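Local coordinates for mitotic checkpoint control protein kinase BUB1 (Drosophila melanogaster, PDB 6JKK) that probably acts as a protein kinase that binds ATP, and works as a mitotic checkpoint component at the kinetochore, this chain being its kinase domain, at residues 28-34 against 95-99; 115-119 against 129-133. One frame throughout, in Å; residues are numbered along the deposited sequence. Where two conformers were deposited one is given.

Contact 1 (28-34 against 95-99); sequences IEKLPHC and FYICL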
loop_
_atom_site.group_PDB
_atom_site.type_symbol
_atom_site.label_atom_id
_atom_site.label_comp_id
_atom_site.label_asym_id
_atom_site.label_seq_id
_atom_site.Cartn_x
_atom_site.Cartn_y
_atom_site.Cartn_z
ATOM N N ILE A 28 22.367 -9.971 2.069
ATOM C CA ILE A 28 22.433 -8.634 1.469
ATOM C C ILE A 28 23.868 -8.169 1.200
ATOM O O ILE A 28 24.098 -7.331 0.324
ATOM C CB ILE A 28 21.636 -7.568 2.256
ATOM C CG1 ILE A 28 22.226 -7.320 3.642
ATOM C CG2 ILE A 28 20.165 -7.969 2.364
ATOM C CD1 ILE A 28 21.453 -6.251 4.430
ATOM N N GLU A 29 24.825 -8.740 1.931
ATOM C CA GLU A 29 26.247 -8.477 1.691
ATOM C C GLU A 29 26.704 -8.926 0.295
ATOM O O GLU A 29 27.776 -8.530 -0.167
ATOM C CB GLU A 29 27.105 -9.191 2.741
ATOM C CG GLU A 29 27.142 -8.529 4.110
ATOM C CD GLU A 29 27.720 -9.440 5.179
ATOM O OE1 GLU A 29 28.404 -10.425 4.820
ATOM O OE2 GLU A 29 27.480 -9.172 6.374
ATOM N N LYS A 30 25.893 -9.759 -0.359
ATOM C CA LYS A 30 26.222 -10.321 -1.673
ATOM C C LYS A 30 25.491 -9.649 -2.834
ATOM O O LYS A 30 25.795 -9.906 -4.005
ATOM C CB LYS A 30 25.863 -11.803 -1.703
ATOM C CG LYS A 30 27.035 -12.744 -1.547
ATOM C CD LYS A 30 27.542 -12.770 -0.128
ATOM C CE LYS A 30 28.124 -14.136 0.200
ATOM N NZ LYS A 30 28.124 -14.376 1.665
ATOM N N LEU A 31 24.510 -8.812 -2.517
ATOM C CA LEU A 31 23.665 -8.213 -3.549
ATOM C C LEU A 31 24.348 -7.011 -4.192
ATOM O O LEU A 31 24.706 -6.061 -3.502
ATOM C CB LEU A 31 22.318 -7.799 -2.955
ATOM C CG LEU A 31 21.407 -8.937 -2.494
ATOM C CD1 LEU A 31 20.210 -8.398 -1.717
ATOM C CD2 LEU A 31 20.946 -9.792 -3.676
ATOM N N PRO A 32 24.524 -7.051 -5.523
ATOM C CA PRO A 32 25.216 -5.976 -6.237
ATOM C C PRO A 32 24.488 -4.639 -6.138
ATOM O O PRO A 32 25.132 -3.602 -6.288
ATOM C CB PRO A 32 25.223 -6.469 -7.686
ATOM C CG PRO A 32 25.177 -7.967 -7.569
ATOM C CD PRO A 32 24.273 -8.215 -6.392
ATOM N N HIS A 33 23.181 -4.650 -5.895
ATOM C CA HIS A 33 22.450 -3.389 -5.792
ATOM C C HIS A 33 22.337 -2.892 -4.356
ATOM O O HIS A 33 21.651 -1.908 -4.086
ATOM C CB HIS A 33 21.070 -3.475 -6.454
ATOM C CG HIS A 33 20.079 -4.314 -5.706
ATOM N ND1 HIS A 33 20.285 -5.650 -5.438
ATOM C CD2 HIS A 33 18.853 -4.016 -5.215
ATOM C CE1 HIS A 33 19.238 -6.134 -4.791
ATOM N NE2 HIS A 33 18.355 -5.160 -4.641
ATOM N N CYS A 34 23.038 -3.561 -3.444
ATOM C CA CYS A 34 23.109 -3.113 -2.059
ATOM C C CYS A 34 24.554 -2.761 -1.745
ATOM O O CYS A 34 25.462 -3.541 -2.045
ATOM C CB CYS A 34 22.640 -4.226 -1.125
ATOM S SG CYS A 34 22.738 -3.832 0.637
ATOM N N PHE A 95 13.674 -4.026 3.535
ATOM C CA PHE A 95 14.432 -4.563 2.410
ATOM C C PHE A 95 14.091 -6.048 2.259
ATOM O O PHE A 95 13.827 -6.517 1.147
ATOM C CB PHE A 95 15.941 -4.347 2.634
ATOM C CG PHE A 95 16.797 -4.531 1.397
ATOM C CD1 PHE A 95 16.241 -4.503 0.122
ATOM C CD2 PHE A 95 18.171 -4.750 1.522
ATOM C CE1 PHE A 95 17.040 -4.680 -1.013
ATOM C CE2 PHE A 95 18.977 -4.927 0.400
ATOM C CZ PHE A 95 18.415 -4.897 -0.869
ATOM N N TYR A 96 14.056 -6.776 3.374
ATOM C CA TYR A 96 13.694 -8.197 3.343
ATOM C C TYR A 96 12.327 -8.444 2.695
ATOM O O TYR A 96 12.214 -9.266 1.785
ATOM C CB TYR A 96 13.714 -8.816 4.752
ATOM C CG TYR A 96 12.996 -10.159 4.807
ATOM C CD1 TYR A 96 13.617 -11.321 4.359
ATOM C CD2 TYR A 96 11.692 -10.258 5.292
ATOM C CE1 TYR A 96 12.956 -12.547 4.387
ATOM C CE2 TYR A 96 11.021 -11.482 5.327
ATOM C CZ TYR A 96 11.662 -12.619 4.876
ATOM O OH TYR A 96 11.014 -13.837 4.910
ATOM N N ILE A 97 11.300 -7.741 3.171
ATOM C CA ILE A 97 9.950 -7.919 2.632
ATOM C C ILE A 97 9.917 -7.667 1.124
ATOM O O ILE A 97 9.353 -8.457 0.361
ATOM C CB ILE A 97 8.917 -6.992 3.326
ATOM C CG1 ILE A 97 8.715 -7.388 4.798
ATOM C CG2 ILE A 97 7.590 -7.001 2.555
ATOM C CD1 ILE A 97 8.182 -8.811 5.017
ATOM N N CYS A 98 10.533 -6.570 0.694
ATOM C CA CYS A 98 10.515 -6.192 -0.715
ATOM C C CYS A 98 11.226 -7.211 -1.583
ATOM O O CYS A 98 10.754 -7.552 -2.668
ATOM C CB CYS A 98 11.150 -4.819 -0.911
ATOM S SG CYS A 98 10.094 -3.489 -0.357
ATOM N N LEU A 99 12.362 -7.702 -1.103
ATOM C CA LEU A 99 13.081 -8.749 -1.820
ATOM C C LEU A 99 12.186 -9.985 -1.964
ATOM O O LEU A 99 12.115 -10.593 -3.043
ATOM C CB LEU A 99 14.374 -9.102 -1.075
ATOM C CG LEU A 99 15.482 -8.048 -1.144
ATOM C CD1 LEU A 99 16.571 -8.326 -0.109
ATOM C CD2 LEU A 99 16.083 -7.994 -2.544
#
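L99 N donates to F95 O at 2.9 Å, the helical bond that sets one turn apart the two residues of helix 92-104 that meet segment 28-34, and L99 CD1 lies over the centre of one face of F95, 3.7 Å above the ring plane. L99 CD1 also meets L31 CD1 tip to tip at 4.0 Å, and L31 CD1 touches F95 CZ as well. H33 NE2 packs at the edge of the phenyl group, in the plane of the F95 ring and 3.8 Å from F95 CZ. L99 CD2 comes up 4.2 Å from H33 NE2, at the imidazole edge. The H33 and F95 rings meet obliquely, their planes at 74°. H33 reaches inward because its CG sits between the backbone N and the carbonyl carbon (chi1 71°).

Farther round the phenyl rim, I28 CG2 approaches F95 CE2 obliquely (3.8 Å). C34 SG is 3.9 Å from F95 CE2 and lies 71° off the ring normal, an oblique sulfur-aromatic contact. Four side chains of 28-34 thus converge on F95, and the contact across the segments is essentially apolar. Two type I beta turns, I28 to L31 and L31 to C34, bring these residues to one side; the second is closed by C34 N bonding to L31 O at 3.0 Å.

F24 and Y27 also touch L99, while H33 continues into a backbone bond with A120 of strand 119-122. The arrangement places an N-terminal segment against helix 92-104, by position the alphaC helix of a protein kinase N-lobe, just before strand 34-36 joins the edge of the N-lobe sheet.

Contact 2 (115-119 against 129-133); sequences AHIDY and YISEF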
loop_
_atom_site.group_PDB
_atom_site.type_symbol
_atom_site.label_atom_id
_atom_site.label_comp_id
_atom_site.label_asym_id
_atom_site.label_seq_id
_atom_site.Cartn_x
_atom_site.Cartn_y
_atom_site.Cartn_z
ATOM N N ALA A 115 6.151 -1.789 -5.044
ATOM C CA ALA A 115 7.388 -1.012 -5.030
ATOM C C ALA A 115 8.586 -1.943 -5.136
ATOM O O ALA A 115 8.579 -3.024 -4.555
ATOM C CB ALA A 115 7.482 -0.184 -3.760
ATOM N N HIS A 116 9.597 -1.520 -5.890
ATOM C CA HIS A 116 10.828 -2.291 -6.049
ATOM C C HIS A 116 11.975 -1.430 -5.540
ATOM O O HIS A 116 12.090 -0.257 -5.920
ATOM C CB HIS A 116 11.029 -2.662 -7.527
ATOM C CG HIS A 116 12.318 -3.376 -7.812
ATOM N ND1 HIS A 116 13.469 -2.711 -8.178
ATOM C CD2 HIS A 116 12.630 -4.696 -7.812
ATOM C CE1 HIS A 116 14.439 -3.591 -8.379
ATOM N NE2 HIS A 116 13.955 -4.801 -8.162
ATOM N N ILE A 117 12.792 -1.984 -4.650
ATOM C CA ILE A 117 13.973 -1.257 -4.183
ATOM C C ILE A 117 15.073 -1.455 -5.219
ATOM O O ILE A 117 15.646 -2.549 -5.346
ATOM C CB ILE A 117 14.384 -1.684 -2.746
ATOM C CG1 ILE A 117 13.281 -1.295 -1.766
ATOM C CG2 ILE A 117 15.721 -1.035 -2.310
ATOM C CD1 ILE A 117 13.539 -1.676 -0.316
ATOM N N ASP A 118 15.322 -0.404 -6.002
ATOM C CA ASP A 118 16.318 -0.468 -7.063
ATOM C C ASP A 118 17.728 -0.529 -6.490
ATOM O O ASP A 118 18.596 -1.232 -7.018
ATOM C CB ASP A 118 16.207 0.749 -7.984
ATOM C CG ASP A 118 14.918 0.772 -8.787
ATOM O OD1 ASP A 118 14.237 -0.271 -8.884
ATOM O OD2 ASP A 118 14.601 1.846 -9.340
ATOM N N TYR A 119 17.950 0.235 -5.423
ATOM C CA TYR A 119 19.256 0.315 -4.779
ATOM C C TYR A 119 19.094 0.516 -3.282
ATOM O O TYR A 119 18.118 1.132 -2.822
ATOM C CB TYR A 119 20.094 1.452 -5.382
ATOM C CG TYR A 119 20.454 1.203 -6.827
ATOM C CD1 TYR A 119 19.712 1.770 -7.857
ATOM C CD2 TYR A 119 21.517 0.374 -7.160
ATOM C CE1 TYR A 119 20.031 1.526 -9.180
ATOM C CE2 TYR A 119 21.844 0.127 -8.474
ATOM C CZ TYR A 119 21.100 0.706 -9.480
ATOM O OH TYR A 119 21.433 0.454 -10.793
ATOM N N TYR A 129 16.764 3.669 0.911
ATOM C CA TYR A 129 16.214 2.816 -0.137
ATOM C C TYR A 129 15.706 3.670 -1.298
ATOM O O TYR A 129 14.963 4.640 -1.106
ATOM C CB TYR A 129 15.091 1.930 0.424
ATOM C CG TYR A 129 15.585 0.957 1.477
ATOM C CD1 TYR A 129 16.715 0.176 1.248
ATOM C CD2 TYR A 129 14.941 0.838 2.701
ATOM C CE1 TYR A 129 17.177 -0.705 2.206
ATOM C CE2 TYR A 129 15.398 -0.035 3.666
ATOM C CZ TYR A 129 16.517 -0.801 3.414
ATOM O OH TYR A 129 16.969 -1.674 4.377
ATOM N N ILE A 130 16.117 3.299 -2.505
ATOM C CA ILE A 130 15.769 4.039 -3.707
ATOM C C ILE A 130 14.753 3.251 -4.535
ATOM O O ILE A 130 15.021 2.113 -4.940
ATOM C CB ILE A 130 17.030 4.309 -4.543
ATOM C CG1 ILE A 130 18.013 5.154 -3.722
ATOM C CG2 ILE A 130 16.666 5.013 -5.840
ATOM C CD1 ILE A 130 19.371 5.405 -4.382
ATOM N N SER A 131 13.590 3.854 -4.778
ATOM C CA SER A 131 12.525 3.214 -5.562
ATOM C C SER A 131 11.943 4.200 -6.581
ATOM O O SER A 131 12.314 5.364 -6.593
ATOM C CB SER A 131 11.420 2.684 -4.643
ATOM O OG SER A 131 10.888 3.725 -3.834
ATOM N N GLU A 132 11.023 3.746 -7.429
ATOM C CA GLU A 132 10.496 4.619 -8.486
ATOM C C GLU A 132 9.609 5.743 -7.948
ATOM O O GLU A 132 8.774 5.517 -7.069
ATOM C CB GLU A 132 9.722 3.803 -9.533
ATOM C CG GLU A 132 9.258 4.633 -10.729
ATOM C CD GLU A 132 8.513 3.821 -11.771
ATOM O OE1 GLU A 132 8.346 2.600 -11.572
ATOM O OE2 GLU A 132 8.089 4.414 -12.786
ATOM N N PHE A 133 9.789 6.946 -8.494
ATOM C CA PHE A 133 8.964 8.100 -8.153
ATOM C C PHE A 133 7.801 8.211 -9.130
ATOM O O PHE A 133 7.965 7.968 -10.327
ATOM C CB PHE A 133 9.811 9.369 -8.224
ATOM C CG PHE A 133 9.092 10.615 -7.776
ATOM C CD1 PHE A 133 8.581 11.509 -8.705
ATOM C CD2 PHE A 133 8.945 10.897 -6.423
ATOM C CE1 PHE A 133 7.929 12.661 -8.297
ATOM C CE2 PHE A 133 8.295 12.048 -6.004
ATOM C CZ PHE A 133 7.786 12.932 -6.943
HETATM O O HOH W 1 9.215 1.053 -7.137
HETATM O O HOH W 2 11.615 1.006 -8.635
#
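I117 lies across Y129, with CD1 poised 3.8 Å above the ring plane of Y129 and displaced toward its rim. The line from that methyl to the ring centroid leans 24° from the normal, which qualifies as a CH-pi contact. Chi1 of -65° sets I117 CG1 anti to the carbonyl carbon, and the extended chain beyond carries CD1 over the phenol, while I117 CG2 sits 3.9 Å from Y129 CD1. The phenol hydroxyl is bonded to the backbone O of N91.

Next door, D118 and Y119 both face I130, a classic beta bulge. D118 N gives a bond of 2.7 Å to I130 O, short but bent at the hydrogen (139°), and I130 N returns one of 3.0 Å to Y119 O. On the sheet face shared by Y119 and I130, Y119 CB touches I130 CD1.

The D118 carboxylate turns back to H116: H116 ND1 donates 2.7 Å to D118 OD1, which lies almost in the imidazole plane. One water links H116 N (2.9 Å) with E132 N, accepting from both; a second water lies within hydrogen-bonding distance of H116 O and D118 OD1, and E132 N reaches it weakly.

The chemistry thus divides: apolar packing at Y129 and, beside H116 and D118, a water-linked polar edge where the carboxylate would be expected to favour protonation of the imidazole.

How the contacts relate
The two contacts, with centres about 12 Å apart, meet directly. H33 CD2 of contact 1 is 3.3 Å from D118 O of contact 2, so the segment 28-34 packs against the bulged start of strand 119-122. A second junction joins the aromatic residues: F95 CB lies 3.4 Å from Y129 OH, and their rings meet. I117 also touches F95, linking helix 92-104 to the sheet. Y129 is nearer the predicted ATP-binding K85, with side chains about 5 Å apart, against about 10 Å for F95. A glycerol, probably from crystallisation, lies about 4 Å from the Y129 side chain.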